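Local coordinates for beta-Lactamase/D-Alanine Carboxypeptidase (Pseudomonas syringae pv. tomato, PDB 5EVI), which probably hydrolyses beta-lactam antibiotics to substituted beta-amino acids, as a serine beta-lactamase of class C, at residues I69-T74 against V316-S321; A177-L182 against T191-P196; S257-G262 against L273-Y278. One frame throughout, in Å; residues are numbered along the deposited sequence.

Contact 1. Residues I69-T74 against V316-S321; sequences ISKTFT and VNKTGS. With SO4 (sulfate ion), chain P.
Ile69 and Lys318 carry the apolar part of this contact. CG1 of Ile69 lies 3.5 Å from Lys318 O, and CD1 of Ile69 reaches along the strand to 3.7 Å from Gly320 N, so the isoleucine rests against backbone as much as against side chain. Gly320 brings no side chain of its own, and its CA comes to 4.8 Å from the CA of Ile69. Farther along, the methyl CG2 of Thr72 meets CG of Lys318 at 4.0 Å, the two side chains running antiparallel as they pass.

The polar bonds run within the segments or out to third parties. Thr72 OG1 and Thr72 N both donate to Ile69 O, the hydroxyl from 2.8 Å and nearly in line with the carbonyl, so that one oxygen is gripped twice by the same threonine. Lys318 starts with CG anti to the backbone N (chi1 -173°), then bends at chi2 and chi4, which carries NZ forward, alongside its own strand, to donate to Thr319 O at 2.9 Å. NZ is also bonded to Tyr154 OH and sits 2.8 Å from sulfate O2, the atom that accepts from Thr319 OG1. Lys71 NZ binds Ser68 OG, Tyr154 OH and Asn156 OD1.

Ser68 and Lys71, Tyr154 and Asn156, and Lys318-Thr319-Gly320 are consistent with the SxxK, YxN and KTG motifs of serine beta-lactamases, Ser68 being the likely nucleophile. The sulfate, hydrogen-bonded to Ser68 OG as well, probably came from the crystallisation liquor and occupies a place where a substrate carboxylate could bind.

Helix 70-83 presents its N-terminal end to strand 315-321, which is flanked in the antiparallel sheet by strands 326-332 and 276-278; Ile69 also touches Val329, and Phe73 stacks on Phe238 on the helical side.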
ATOM      1  N   ILE D  69      -2.833  -0.501   1.475  1.00 17.97           N
ATOM      2  CA  ILE D  69      -2.182  -0.487   0.167  1.00 17.96           C
ATOM      3  C   ILE D  69      -2.063   0.960  -0.373  1.00 17.64           C
ATOM      4  O   ILE D  69      -1.076   1.291  -1.068  1.00 17.39           O
ATOM      5  CB  ILE D  69      -2.862  -1.488  -0.802  1.00 17.81           C
ATOM      6  CG1 ILE D  69      -2.510  -2.931  -0.401  1.00 17.75           C
ATOM      7  CG2 ILE D  69      -2.456  -1.248  -2.245  1.00 18.11           C
ATOM      8  CD1 ILE D  69      -3.614  -3.928  -0.738  1.00 17.61           C
ATOM      9  N   SER D  70      -3.027   1.813   0.008  1.00 17.47           N
ATOM     10  CA  SER D  70      -3.008   3.277  -0.224  1.00 17.54           C
ATOM     11  C   SER D  70      -1.663   3.956   0.075  1.00 17.63           C
ATOM     12  O   SER D  70      -1.303   4.957  -0.543  1.00 17.18           O
ATOM     13  CB  SER D  70      -4.093   3.969   0.639  1.00 18.03           C
ATOM     14  OG  SER D  70      -5.376   3.370   0.515  1.00 18.04           O
ATOM     15  N   LYS D  71      -0.956   3.428   1.064  1.00 17.59           N
ATOM     16  CA  LYS D  71       0.351   3.929   1.461  1.00 18.39           C
ATOM     17  C   LYS D  71       1.380   3.837   0.351  1.00 17.96           C
ATOM     18  O   LYS D  71       2.261   4.697   0.285  1.00 17.58           O
ATOM     19  CB  LYS D  71       0.873   3.189   2.679  1.00 18.68           C
ATOM     20  CG  LYS D  71       0.069   3.448   3.937  1.00 19.45           C
ATOM     21  CD  LYS D  71       0.505   2.491   5.031  1.00 19.75           C
ATOM     22  CE  LYS D  71      -0.105   2.801   6.402  1.00 20.48           C
ATOM     23  NZ  LYS D  71      -1.420   2.181   6.684  1.00 21.12           N
ATOM     24  N   THR D  72       1.261   2.841  -0.538  1.00 17.69           N
ATOM     25  CA  THR D  72       2.231   2.733  -1.650  1.00 17.82           C
ATOM     26  C   THR D  72       2.084   3.888  -2.627  1.00 17.89           C
ATOM     27  O   THR D  72       3.073   4.272  -3.271  1.00 18.18           O
ATOM     28  CB  THR D  72       2.147   1.407  -2.457  1.00 17.76           C
ATOM     29  OG1 THR D  72       0.865   1.286  -3.090  1.00 17.82           O
ATOM     30  CG2 THR D  72       2.415   0.204  -1.581  1.00 17.80           C
ATOM     31  N   PHE D  73       0.854   4.398  -2.769  1.00 17.92           N
ATOM     32  CA  PHE D  73       0.582   5.559  -3.624  1.00 18.16           C
ATOM     33  C   PHE D  73       1.105   6.841  -2.994  1.00 17.80           C
ATOM     34  O   PHE D  73       1.699   7.673  -3.680  1.00 17.53           O
ATOM     35  CB  PHE D  73      -0.910   5.697  -3.908  1.00 18.68           C
ATOM     36  CG  PHE D  73      -1.454   4.606  -4.773  1.00 18.97           C
ATOM     37  CD1 PHE D  73      -1.282   4.654  -6.157  1.00 19.43           C
ATOM     38  CD2 PHE D  73      -2.122   3.524  -4.215  1.00 19.44           C
ATOM     39  CE1 PHE D  73      -1.796   3.652  -6.978  1.00 19.60           C
ATOM     40  CE2 PHE D  73      -2.637   2.512  -5.029  1.00 20.04           C
ATOM     41  CZ  PHE D  73      -2.467   2.576  -6.408  1.00 19.47           C
ATOM     42  N   THR D  74       0.878   7.009  -1.692  1.00 17.67           N
ATOM     43  CA  THR D  74       1.433   8.163  -0.987  1.00 17.97           C
ATOM     44  C   THR D  74       2.951   8.205  -1.157  1.00 17.84           C
ATOM     45  O   THR D  74       3.508   9.276  -1.408  1.00 17.68           O
ATOM     46  CB  THR D  74       1.090   8.146   0.506  1.00 18.16           C
ATOM     47  OG1 THR D  74      -0.304   8.425   0.659  1.00 19.86           O
ATOM     48  CG2 THR D  74       1.873   9.189   1.275  1.00 18.54           C
ATOM     49  N   VAL D 316       8.079  -8.350  -3.474  1.00 19.60           N
ATOM     50  CA  VAL D 316       7.654  -7.074  -2.921  1.00 19.94           C
ATOM     51  C   VAL D 316       6.150  -7.136  -2.734  1.00 19.64           C
ATOM     52  O   VAL D 316       5.406  -7.482  -3.667  1.00 18.65           O
ATOM     53  CB  VAL D 316       8.003  -5.896  -3.844  1.00 20.33           C
ATOM     54  CG1 VAL D 316       7.606  -4.565  -3.188  1.00 20.69           C
ATOM     55  CG2 VAL D 316       9.480  -5.933  -4.213  1.00 20.75           C
ATOM     56  N   ASN D 317       5.698  -6.803  -1.528  1.00 19.16           N
ATOM     57  CA  ASN D 317       4.284  -6.895  -1.216  1.00 19.08           C
ATOM     58  C   ASN D 317       3.755  -5.792  -0.313  1.00 18.53           C
ATOM     59  O   ASN D 317       4.518  -5.083   0.327  1.00 18.55           O
ATOM     60  CB  ASN D 317       3.933  -8.291  -0.648  1.00 19.11           C
ATOM     61  CG  ASN D 317       4.465  -8.535   0.756  1.00 19.44           C
ATOM     62  OD1 ASN D 317       5.168  -7.708   1.350  1.00 20.79           O
ATOM     63  ND2 ASN D 317       4.097  -9.670   1.310  1.00 18.91           N
ATOM     64  N   LYS D 318       2.425  -5.662  -0.288  1.00 17.86           N
ATOM     65  CA  LYS D 318       1.749  -4.846   0.697  1.00 17.23           C
ATOM     66  C   LYS D 318       0.357  -5.415   0.984  1.00 17.76           C
ATOM     67  O   LYS D 318      -0.426  -5.659   0.047  1.00 17.15           O
ATOM     68  CB  LYS D 318       1.664  -3.397   0.213  1.00 17.11           C
ATOM     69  CG  LYS D 318       1.130  -2.382   1.216  1.00 17.05           C
ATOM     70  CD  LYS D 318       2.109  -2.099   2.355  1.00 17.00           C
ATOM     71  CE  LYS D 318       1.419  -1.419   3.529  1.00 16.82           C
ATOM     72  NZ  LYS D 318       0.793  -2.358   4.507  1.00 16.63           N
ATOM     73  N   THR D 319       0.079  -5.639   2.268  1.00 18.16           N
ATOM     74  CA  THR D 319      -1.262  -5.938   2.726  1.00 19.20           C
ATOM     75  C   THR D 319      -2.017  -4.628   2.924  1.00 19.44           C
ATOM     76  O   THR D 319      -1.420  -3.563   3.135  1.00 18.41           O
ATOM     77  CB  THR D 319      -1.280  -6.744   4.037  1.00 19.46           C
ATOM     78  OG1 THR D 319      -0.479  -6.097   5.038  1.00 20.21           O
ATOM     79  CG2 THR D 319      -0.753  -8.130   3.829  1.00 19.64           C
ATOM     80  N   GLY D 320      -3.338  -4.707   2.839  1.00 19.52           N
ATOM     81  CA  GLY D 320      -4.189  -3.580   3.200  1.00 20.14           C
ATOM     82  C   GLY D 320      -5.571  -4.015   3.664  1.00 21.04           C
ATOM     83  O   GLY D 320      -6.234  -4.821   2.994  1.00 21.79           O
ATOM     84  N   SER D 321      -6.001  -3.477   4.797  1.00 21.64           N
ATOM     85  CA  SER D 321      -7.295  -3.777   5.383  1.00 22.37           C
ATOM     86  C   SER D 321      -8.087  -2.521   5.770  1.00 22.88           C
ATOM     87  O   SER D 321      -7.525  -1.475   6.083  1.00 22.17           O
ATOM     88  CB  SER D 321      -7.109  -4.639   6.635  1.00 22.94           C
ATOM     89  OG  SER D 321      -6.502  -5.868   6.304  1.00 22.92           O
TER
HETATM   90  S   SO4 P 402      -2.103  -3.601   7.174  1.00 35.28           S
HETATM   91  O1  SO4 P 402      -1.999  -4.361   8.437  1.00 34.84           O
HETATM   92  O2  SO4 P 402      -0.759  -3.415   6.584  1.00 34.41           O
HETATM   93  O3  SO4 P 402      -2.671  -2.278   7.492  1.00 36.81           O
HETATM   94  O4  SO4 P 402      -2.953  -4.309   6.189  1.00 35.68           O

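Contact 2. Residues A177-L182 against T191-P196; sequences AMQQRL and TYVNVP
Gln179 reaches the loop by a bent route: CG stands beside its backbone N, anti to the carbonyl carbon (chi1 -68°), and a kink at chi2 (-102°) turns the amide across Val193 and Tyr192. There OE1 takes two consecutive backbone N-H groups. Asn194 N donates to Gln179 OE1 at 2.9 Å, almost straight and in the plane of the amide carbonyl. Val193 N is equally near to OE1, but its N-H points well off the line and the bond is weak. One side-chain oxygen therefore fastens the loop at the point where it turns.

The other end of the amide, NE2, approaches Tyr192 obliquely, 3.5 Å from CD1, with the amide and ring planes 51° apart. Pro196 covers one face of the same ring, its CD 3.5 Å above the plane and offset toward the rim.

In the fold, this joins helix 174-186, in the helical part of the beta-lactamase, to the irregular chain that follows it. The helix has a wider pi-type turn here, with Leu182 N bonded to Ala177 O at 3.0 Å.

On the apolar side, CB of Met178, a selenomethionine, meets Val193 CG2 at 3.8 Å, while CB of Val193 faces Gln179 CG. The rest of the selenomethionine bends at chi2 and chi3 and packs on Phe73 and Leu77 of helix 70-83. Where the loop enters, Thr191 packs on Phe183, and its OG1 is hydrogen-bonded to Ser230 OG and Asp234 OD2.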
ATOM      1  N   ALA D 177      -3.335  16.351  -5.803  1.00 32.14           N
ATOM      2  CA  ALA D 177      -2.041  15.710  -6.090  1.00 30.52           C
ATOM      3  C   ALA D 177      -2.216  14.244  -6.516  1.00 29.21           C
ATOM      4  O   ALA D 177      -1.537  13.785  -7.426  1.00 29.56           O
ATOM      5  CB  ALA D 177      -1.102  15.812  -4.894  1.00 30.27           C
HETATM    6  N   MSE D 178      -3.160  13.534  -5.892  1.00 27.40           N
HETATM    7  CA  MSE D 178      -3.407  12.124  -6.231  1.00 26.35           C
HETATM    8  C   MSE D 178      -4.306  12.012  -7.419  1.00 26.58           C
HETATM    9  O   MSE D 178      -3.913  11.451  -8.440  1.00 25.68           O
HETATM   10  CB  MSE D 178      -4.012  11.367  -5.050  1.00 25.50           C
HETATM   11  CG  MSE D 178      -3.089  11.402  -3.851  1.00 24.39           C
HETATM   12 SE   MSE D 178      -1.686  10.015  -3.956  0.24 22.32          SE
HETATM   13  CE  MSE D 178      -2.491   8.637  -2.803  1.00 23.82           C
ATOM     14  N   GLN D 179      -5.512  12.573  -7.304  1.00 27.80           N
ATOM     15  CA  GLN D 179      -6.588  12.355  -8.278  1.00 28.91           C
ATOM     16  C   GLN D 179      -6.345  13.006  -9.636  1.00 28.98           C
ATOM     17  O   GLN D 179      -6.743  12.449 -10.649  1.00 29.58           O
ATOM     18  CB  GLN D 179      -7.925  12.877  -7.729  1.00 29.68           C
ATOM     19  CG  GLN D 179      -8.490  12.096  -6.550  1.00 30.44           C
ATOM     20  CD  GLN D 179      -9.621  11.154  -6.940  1.00 31.46           C
ATOM     21  OE1 GLN D 179     -10.451  10.799  -6.106  1.00 31.38           O
ATOM     22  NE2 GLN D 179      -9.647  10.733  -8.203  1.00 32.34           N
ATOM     23  N   GLN D 180      -5.726  14.188  -9.647  1.00 29.86           N
ATOM     24  CA  GLN D 180      -5.513  14.962 -10.871  1.00 30.99           C
ATOM     25  C   GLN D 180      -4.103  14.869 -11.450  1.00 30.70           C
ATOM     26  O   GLN D 180      -3.906  15.232 -12.612  1.00 29.54           O
ATOM     27  CB  GLN D 180      -5.835  16.443 -10.621  1.00 32.30           C
ATOM     28  CG  GLN D 180      -7.253  16.706 -10.146  1.00 34.14           C
ATOM     29  CD  GLN D 180      -8.278  16.081 -11.065  1.00 35.61           C
ATOM     30  OE1 GLN D 180      -9.116  15.296 -10.627  1.00 36.66           O
ATOM     31  NE2 GLN D 180      -8.183  16.393 -12.364  1.00 36.84           N
ATOM     32  N   ARG D 181      -3.134  14.413 -10.650  1.00 29.18           N
ATOM     33  CA  ARG D 181      -1.735  14.370 -11.079  1.00 29.40           C
ATOM     34  C   ARG D 181      -1.155  12.953 -11.124  1.00 28.00           C
ATOM     35  O   ARG D 181      -0.770  12.513 -12.189  1.00 27.20           O
ATOM     36  CB  ARG D 181      -0.881  15.285 -10.196  1.00 30.03           C
ATOM     37  CG  ARG D 181      -0.980  16.760 -10.542  1.00 31.52           C
ATOM     38  CD  ARG D 181      -0.211  17.096 -11.817  1.00 33.26           C
ATOM     39  NE  ARG D 181       0.134  18.514 -11.863  1.00 36.14           N
ATOM     40  CZ  ARG D 181      -0.713  19.515 -12.131  1.00 37.29           C
ATOM     41  NH1 ARG D 181      -0.248  20.763 -12.132  1.00 38.89           N
ATOM     42  NH2 ARG D 181      -2.011  19.296 -12.388  1.00 37.33           N
ATOM     43  N   LEU D 182      -1.099  12.241  -9.994  1.00 26.41           N
ATOM     44  CA  LEU D 182      -0.437  10.918  -9.966  1.00 26.49           C
ATOM     45  C   LEU D 182      -1.223   9.826 -10.691  1.00 26.95           C
ATOM     46  O   LEU D 182      -0.642   9.085 -11.501  1.00 27.97           O
ATOM     47  CB  LEU D 182      -0.124  10.460  -8.536  1.00 25.36           C
ATOM     48  CG  LEU D 182       0.573   9.083  -8.410  1.00 24.97           C
ATOM     49  CD1 LEU D 182       2.027   9.128  -8.859  1.00 24.58           C
ATOM     50  CD2 LEU D 182       0.443   8.535  -7.000  1.00 24.78           C
ATOM     51  N   THR D 191      -9.098   4.794 -10.193  1.00 42.61           N
ATOM     52  CA  THR D 191      -8.557   4.769  -8.841  1.00 42.56           C
ATOM     53  C   THR D 191      -8.875   6.121  -8.210  1.00 43.52           C
ATOM     54  O   THR D 191      -8.598   7.155  -8.809  1.00 44.06           O
ATOM     55  CB  THR D 191      -7.036   4.530  -8.878  1.00 41.28           C
ATOM     56  OG1 THR D 191      -6.780   3.283  -9.532  1.00 39.76           O
ATOM     57  CG2 THR D 191      -6.440   4.486  -7.477  1.00 40.98           C
ATOM     58  N   TYR D 192      -9.456   6.108  -7.009  1.00 44.73           N
ATOM     59  CA  TYR D 192     -10.020   7.318  -6.396  1.00 46.07           C
ATOM     60  C   TYR D 192      -9.675   7.469  -4.913  1.00 46.56           C
ATOM     61  O   TYR D 192      -9.720   6.502  -4.154  1.00 46.20           O
ATOM     62  CB  TYR D 192     -11.548   7.319  -6.545  1.00 45.98           C
ATOM     63  CG  TYR D 192     -12.026   7.182  -7.969  1.00 46.34           C
ATOM     64  CD1 TYR D 192     -12.050   8.281  -8.827  1.00 47.25           C
ATOM     65  CD2 TYR D 192     -12.451   5.952  -8.468  1.00 46.41           C
ATOM     66  CE1 TYR D 192     -12.488   8.159 -10.138  1.00 47.83           C
ATOM     67  CE2 TYR D 192     -12.885   5.821  -9.779  1.00 46.70           C
ATOM     68  CZ  TYR D 192     -12.903   6.927 -10.608  1.00 47.61           C
ATOM     69  OH  TYR D 192     -13.323   6.799 -11.907  1.00 48.94           O
ATOM     70  N   VAL D 193      -9.309   8.689  -4.527  1.00 48.68           N
ATOM     71  CA  VAL D 193      -9.339   9.127  -3.131  1.00 50.53           C
ATOM     72  C   VAL D 193     -10.796   9.356  -2.694  1.00 51.36           C
ATOM     73  O   VAL D 193     -11.188   8.949  -1.597  1.00 52.50           O
ATOM     74  CB  VAL D 193      -8.470  10.392  -2.912  1.00 51.23           C
ATOM     75  CG1 VAL D 193      -8.742  11.035  -1.557  1.00 51.27           C
ATOM     76  CG2 VAL D 193      -6.992  10.037  -3.037  1.00 52.05           C
ATOM     77  N   ASN D 194     -11.578  10.014  -3.550  1.00 52.05           N
ATOM     78  CA  ASN D 194     -13.020  10.185  -3.353  1.00 53.40           C
ATOM     79  C   ASN D 194     -13.785   9.723  -4.588  1.00 53.25           C
ATOM     80  O   ASN D 194     -13.574  10.252  -5.680  1.00 52.03           O
ATOM     81  CB  ASN D 194     -13.356  11.650  -3.059  1.00 54.56           C
ATOM     82  CG  ASN D 194     -13.085  12.039  -1.616  1.00 55.48           C
ATOM     83  OD1 ASN D 194     -13.436  11.314  -0.683  1.00 56.22           O
ATOM     84  ND2 ASN D 194     -12.475  13.204  -1.426  1.00 56.46           N
ATOM     85  N   VAL D 195     -14.684   8.757  -4.403  1.00 54.22           N
ATOM     86  CA  VAL D 195     -15.407   8.138  -5.515  1.00 55.08           C
ATOM     87  C   VAL D 195     -16.483   9.104  -6.029  1.00 56.54           C
ATOM     88  O   VAL D 195     -17.303   9.583  -5.242  1.00 55.97           O
ATOM     89  CB  VAL D 195     -16.068   6.799  -5.110  1.00 54.47           C
ATOM     90  CG1 VAL D 195     -16.838   6.192  -6.285  1.00 54.63           C
ATOM     91  CG2 VAL D 195     -15.019   5.825  -4.588  1.00 53.54           C
ATOM     92  N   PRO D 196     -16.484   9.395  -7.348  1.00 58.08           N
ATOM     93  CA  PRO D 196     -17.548  10.248  -7.895  1.00 58.63           C
ATOM     94  C   PRO D 196     -18.927   9.591  -7.866  1.00 58.29           C
ATOM     95  O   PRO D 196     -19.043   8.392  -7.611  1.00 57.65           O
ATOM     96  CB  PRO D 196     -17.110  10.483  -9.348  1.00 58.62           C
ATOM     97  CG  PRO D 196     -15.674  10.113  -9.409  1.00 58.88           C
ATOM     98  CD  PRO D 196     -15.473   9.062  -8.369  1.00 58.47           C
TER

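Contact 3. Residues S257-G262 against L273-Y278; sequences SDTRIG and LAWEQY
Thr259 and Trp275 meet where a type I beta turn, Asp258 to Ile261, links helix 250-258 to strand 262-266. That strand opens a beta meander of strands 262-266, 269-271 and 276-278, and the contact brings the turn before the first of them against the approach to the third.

The direct backbone link is Leu273 N to Thr259 O, 3.1 Å long, the donor tilted 19° from the carbonyl plane. CB of Leu273 touches the same oxygen, Thr259 O, 3.7 Å away. Thr259 O also lies in plane at the edge of the indole, and Trp275 CD1 comes within 3.8 Å of Thr259 CB. Arg260 keeps company with the indole, the two side chains heading in a common direction, with Arg260 CG 3.9 Å from Trp275 CD1; the guanidinium and indole planes stand 68° apart. Beyond it, Gln277 extends its chain to bring NE2 near Arg260 O, but at 3.5 Å the bond is weak.

Two waters bridge the segments. One, in the plane of the indole at its edge, accepts from Trp275 NE1 at 3.0 Å and donates to Thr259 OG1. The second accepts from Gln277 NE2 and donates to Arg260 O, joining the pair around their weak bond.

Farther out, Thr259 OG1, set between its backbone N and carbonyl carbon, also bonds to Leu256 O of the preceding helix. Arg260 NH1 is held by Asn242 OD1. Phe331 packs edge-to-face with Trp275, whose ring also touches Thr72 and Val316. The tryptophan's backbone is placed by a classic gamma turn centred on Ala274 (phi 70°), the turn being closed by a weak bond from Trp275 N to Leu273 O, 2.8 Å.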
ATOM      1  N   SER D 257      10.495   3.367  -9.044  1.00 19.88           N
ATOM      2  CA  SER D 257      11.655   2.566  -8.643  1.00 19.68           C
ATOM      3  C   SER D 257      12.147   2.933  -7.234  1.00 19.13           C
ATOM      4  O   SER D 257      12.470   2.047  -6.416  1.00 18.83           O
ATOM      5  CB  SER D 257      12.780   2.758  -9.663  1.00 20.29           C
ATOM      6  OG  SER D 257      13.890   1.955  -9.344  1.00 21.27           O
ATOM      7  N   ASP D 258      12.180   4.236  -6.938  1.00 18.66           N
ATOM      8  CA  ASP D 258      12.715   4.710  -5.636  1.00 18.12           C
ATOM      9  C   ASP D 258      11.876   4.294  -4.410  1.00 17.65           C
ATOM     10  O   ASP D 258      12.422   4.162  -3.300  1.00 16.10           O
ATOM     11  CB  ASP D 258      12.964   6.234  -5.633  1.00 18.67           C
ATOM     12  CG  ASP D 258      14.075   6.667  -6.621  1.00 19.72           C
ATOM     13  OD1 ASP D 258      14.761   5.769  -7.172  1.00 20.30           O
ATOM     14  OD2 ASP D 258      14.253   7.901  -6.854  1.00 19.59           O
ATOM     15  N   THR D 259      10.575   4.060  -4.589  1.00 17.26           N
ATOM     16  CA  THR D 259       9.758   3.507  -3.501  1.00 16.96           C
ATOM     17  C   THR D 259      10.189   2.085  -3.098  1.00 17.18           C
ATOM     18  O   THR D 259       9.974   1.723  -1.968  1.00 16.73           O
ATOM     19  CB  THR D 259       8.235   3.511  -3.779  1.00 16.68           C
ATOM     20  OG1 THR D 259       7.932   2.650  -4.890  1.00 16.92           O
ATOM     21  CG2 THR D 259       7.713   4.942  -4.048  1.00 16.47           C
ATOM     22  N   ARG D 260      10.790   1.307  -4.007  1.00 17.66           N
ATOM     23  CA  ARG D 260      11.284  -0.076  -3.701  1.00 19.12           C
ATOM     24  C   ARG D 260      12.763  -0.139  -3.300  1.00 19.78           C
ATOM     25  O   ARG D 260      13.389  -1.191  -3.339  1.00 19.74           O
ATOM     26  CB  ARG D 260      10.974  -1.051  -4.844  1.00 20.44           C
ATOM     27  CG  ARG D 260       9.509  -1.081  -5.272  1.00 21.57           C
ATOM     28  CD  ARG D 260       9.216  -1.992  -6.474  1.00 22.88           C
ATOM     29  NE  ARG D 260      10.244  -1.997  -7.518  1.00 23.45           N
ATOM     30  CZ  ARG D 260      10.302  -1.207  -8.589  1.00 24.71           C
ATOM     31  NH1 ARG D 260       9.372  -0.267  -8.842  1.00 24.62           N
ATOM     32  NH2 ARG D 260      11.332  -1.347  -9.431  1.00 25.39           N
ATOM     33  N   ILE D 261      13.332   1.018  -2.957  1.00 20.42           N
ATOM     34  CA  ILE D 261      14.601   1.088  -2.230  1.00 20.93           C
ATOM     35  C   ILE D 261      14.466   0.562  -0.782  1.00 21.15           C
ATOM     36  O   ILE D 261      13.602   0.998  -0.021  1.00 20.88           O
ATOM     37  CB  ILE D 261      15.161   2.528  -2.274  1.00 21.36           C
ATOM     38  CG1 ILE D 261      15.603   2.860  -3.707  1.00 21.66           C
ATOM     39  CG2 ILE D 261      16.312   2.735  -1.285  1.00 21.48           C
ATOM     40  CD1 ILE D 261      15.906   4.338  -3.918  1.00 21.59           C
ATOM     41  N   GLY D 262      15.381  -0.331  -0.406  1.00 21.10           N
ATOM     42  CA  GLY D 262      15.371  -0.969   0.900  1.00 21.04           C
ATOM     43  C   GLY D 262      16.180  -0.173   1.898  1.00 21.15           C
ATOM     44  O   GLY D 262      17.408  -0.009   1.736  1.00 22.29           O
ATOM     45  N   LEU D 273       9.983   2.167   1.092  1.00 17.67           N
ATOM     46  CA  LEU D 273       9.084   3.288   1.348  1.00 17.77           C
ATOM     47  C   LEU D 273       7.647   2.805   1.151  1.00 17.87           C
ATOM     48  O   LEU D 273       7.166   2.659   0.021  1.00 17.58           O
ATOM     49  CB  LEU D 273       9.421   4.485   0.451  1.00 18.05           C
ATOM     50  CG  LEU D 273       9.110   5.820   1.122  1.00 18.30           C
ATOM     51  CD1 LEU D 273      10.132   6.134   2.200  1.00 17.94           C
ATOM     52  CD2 LEU D 273       9.032   6.956   0.123  1.00 18.32           C
ATOM     53  N   ALA D 274       7.008   2.484   2.269  1.00 18.68           N
ATOM     54  CA  ALA D 274       5.694   1.824   2.334  1.00 18.65           C
ATOM     55  C   ALA D 274       5.725   0.341   1.864  1.00 18.73           C
ATOM     56  O   ALA D 274       5.248  -0.536   2.589  1.00 19.86           O
ATOM     57  CB  ALA D 274       4.614   2.640   1.626  1.00 18.82           C
ATOM     58  N   TRP D 275       6.285   0.045   0.687  1.00 18.66           N
ATOM     59  CA  TRP D 275       6.494  -1.354   0.289  1.00 18.33           C
ATOM     60  C   TRP D 275       7.359  -2.131   1.306  1.00 18.65           C
ATOM     61  O   TRP D 275       8.187  -1.556   2.023  1.00 18.19           O
ATOM     62  CB  TRP D 275       7.128  -1.474  -1.101  1.00 18.64           C
ATOM     63  CG  TRP D 275       6.328  -0.956  -2.245  1.00 18.21           C
ATOM     64  CD1 TRP D 275       6.591   0.156  -2.994  1.00 18.73           C
ATOM     65  CD2 TRP D 275       5.168  -1.553  -2.815  1.00 18.26           C
ATOM     66  NE1 TRP D 275       5.648   0.293  -3.990  1.00 18.73           N
ATOM     67  CE2 TRP D 275       4.771  -0.750  -3.906  1.00 18.02           C
ATOM     68  CE3 TRP D 275       4.427  -2.709  -2.520  1.00 18.31           C
ATOM     69  CZ2 TRP D 275       3.664  -1.061  -4.702  1.00 17.98           C
ATOM     70  CZ3 TRP D 275       3.322  -3.007  -3.312  1.00 17.60           C
ATOM     71  CH2 TRP D 275       2.942  -2.176  -4.367  1.00 17.91           C
ATOM     72  N   GLU D 276       7.106  -3.434   1.375  1.00 18.80           N
ATOM     73  CA  GLU D 276       7.885  -4.393   2.143  1.00 19.08           C
ATOM     74  C   GLU D 276       8.321  -5.494   1.199  1.00 19.26           C
ATOM     75  O   GLU D 276       7.545  -5.875   0.304  1.00 17.71           O
ATOM     76  CB  GLU D 276       7.016  -4.961   3.276  1.00 20.27           C
ATOM     77  CG  GLU D 276       6.470  -3.847   4.162  1.00 21.17           C
ATOM     78  CD  GLU D 276       5.682  -4.307   5.373  1.00 22.50           C
ATOM     79  OE1 GLU D 276       5.536  -5.532   5.620  1.00 24.20           O
ATOM     80  OE2 GLU D 276       5.185  -3.407   6.086  1.00 22.23           O
ATOM     81  N   GLN D 277       9.549  -6.005   1.370  1.00 18.91           N
ATOM     82  CA  GLN D 277      10.063  -7.041   0.452  1.00 19.13           C
ATOM     83  C   GLN D 277      10.900  -8.103   1.128  1.00 19.52           C
ATOM     84  O   GLN D 277      11.375  -7.931   2.253  1.00 18.14           O
ATOM     85  CB  GLN D 277      10.874  -6.414  -0.700  1.00 19.41           C
ATOM     86  CG  GLN D 277      12.253  -5.903  -0.297  1.00 19.88           C
ATOM     87  CD  GLN D 277      13.022  -5.188  -1.401  1.00 19.98           C
ATOM     88  OE1 GLN D 277      14.244  -5.415  -1.586  1.00 20.68           O
ATOM     89  NE2 GLN D 277      12.361  -4.293  -2.090  1.00 19.57           N
ATOM     90  N   TYR D 278      11.104  -9.194   0.399  1.00 20.47           N
ATOM     91  CA  TYR D 278      11.813 -10.367   0.900  1.00 20.94           C
ATOM     92  C   TYR D 278      12.774 -10.843  -0.187  1.00 22.15           C
ATOM     93  O   TYR D 278      12.365 -11.030  -1.337  1.00 21.58           O
ATOM     94  CB  TYR D 278      10.827 -11.480   1.279  1.00 21.01           C
ATOM     95  CG  TYR D 278       9.792 -11.027   2.283  1.00 20.92           C
ATOM     96  CD1 TYR D 278       9.996 -11.202   3.642  1.00 21.01           C
ATOM     97  CD2 TYR D 278       8.609 -10.386   1.873  1.00 21.02           C
ATOM     98  CE1 TYR D 278       9.066 -10.772   4.576  1.00 21.50           C
ATOM     99  CE2 TYR D 278       7.679  -9.935   2.800  1.00 20.98           C
ATOM    100  CZ  TYR D 278       7.907 -10.132   4.154  1.00 21.86           C
ATOM    101  OH  TYR D 278       7.002  -9.691   5.099  1.00 22.70           O
TER
HETATM  102  O   HOH W   1       5.365   2.381  -6.144  1.00 21.13           O
HETATM  103  O   HOH W   2      13.054  -3.791  -4.661  1.00 20.17           O

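Contact 1 holds the sulfate and the probable active site, and the other two flank its helix, 70-83. Contact 2 has its centre about 16 Å from that of contact 1, yet the two touch through the selenomethionine: Met178 CE is 3.5 Å from Phe73 CB. Contact 3, centred about 11 Å from contact 1, is tied more closely: Thr72 CG2 packs 3.4 Å from Trp275 CE2, Lys318 CD lies 3.5 Å from Ala274 O, and Asn317 N probably bonds to Glu276 O at 2.8 Å between adjacent strands. Ala274 and Trp275 thus pack directly against the side chains of Lys318 and Thr72, respectively. Contacts 2 and 3 do not meet; their nearest atoms are about 9 Å apart.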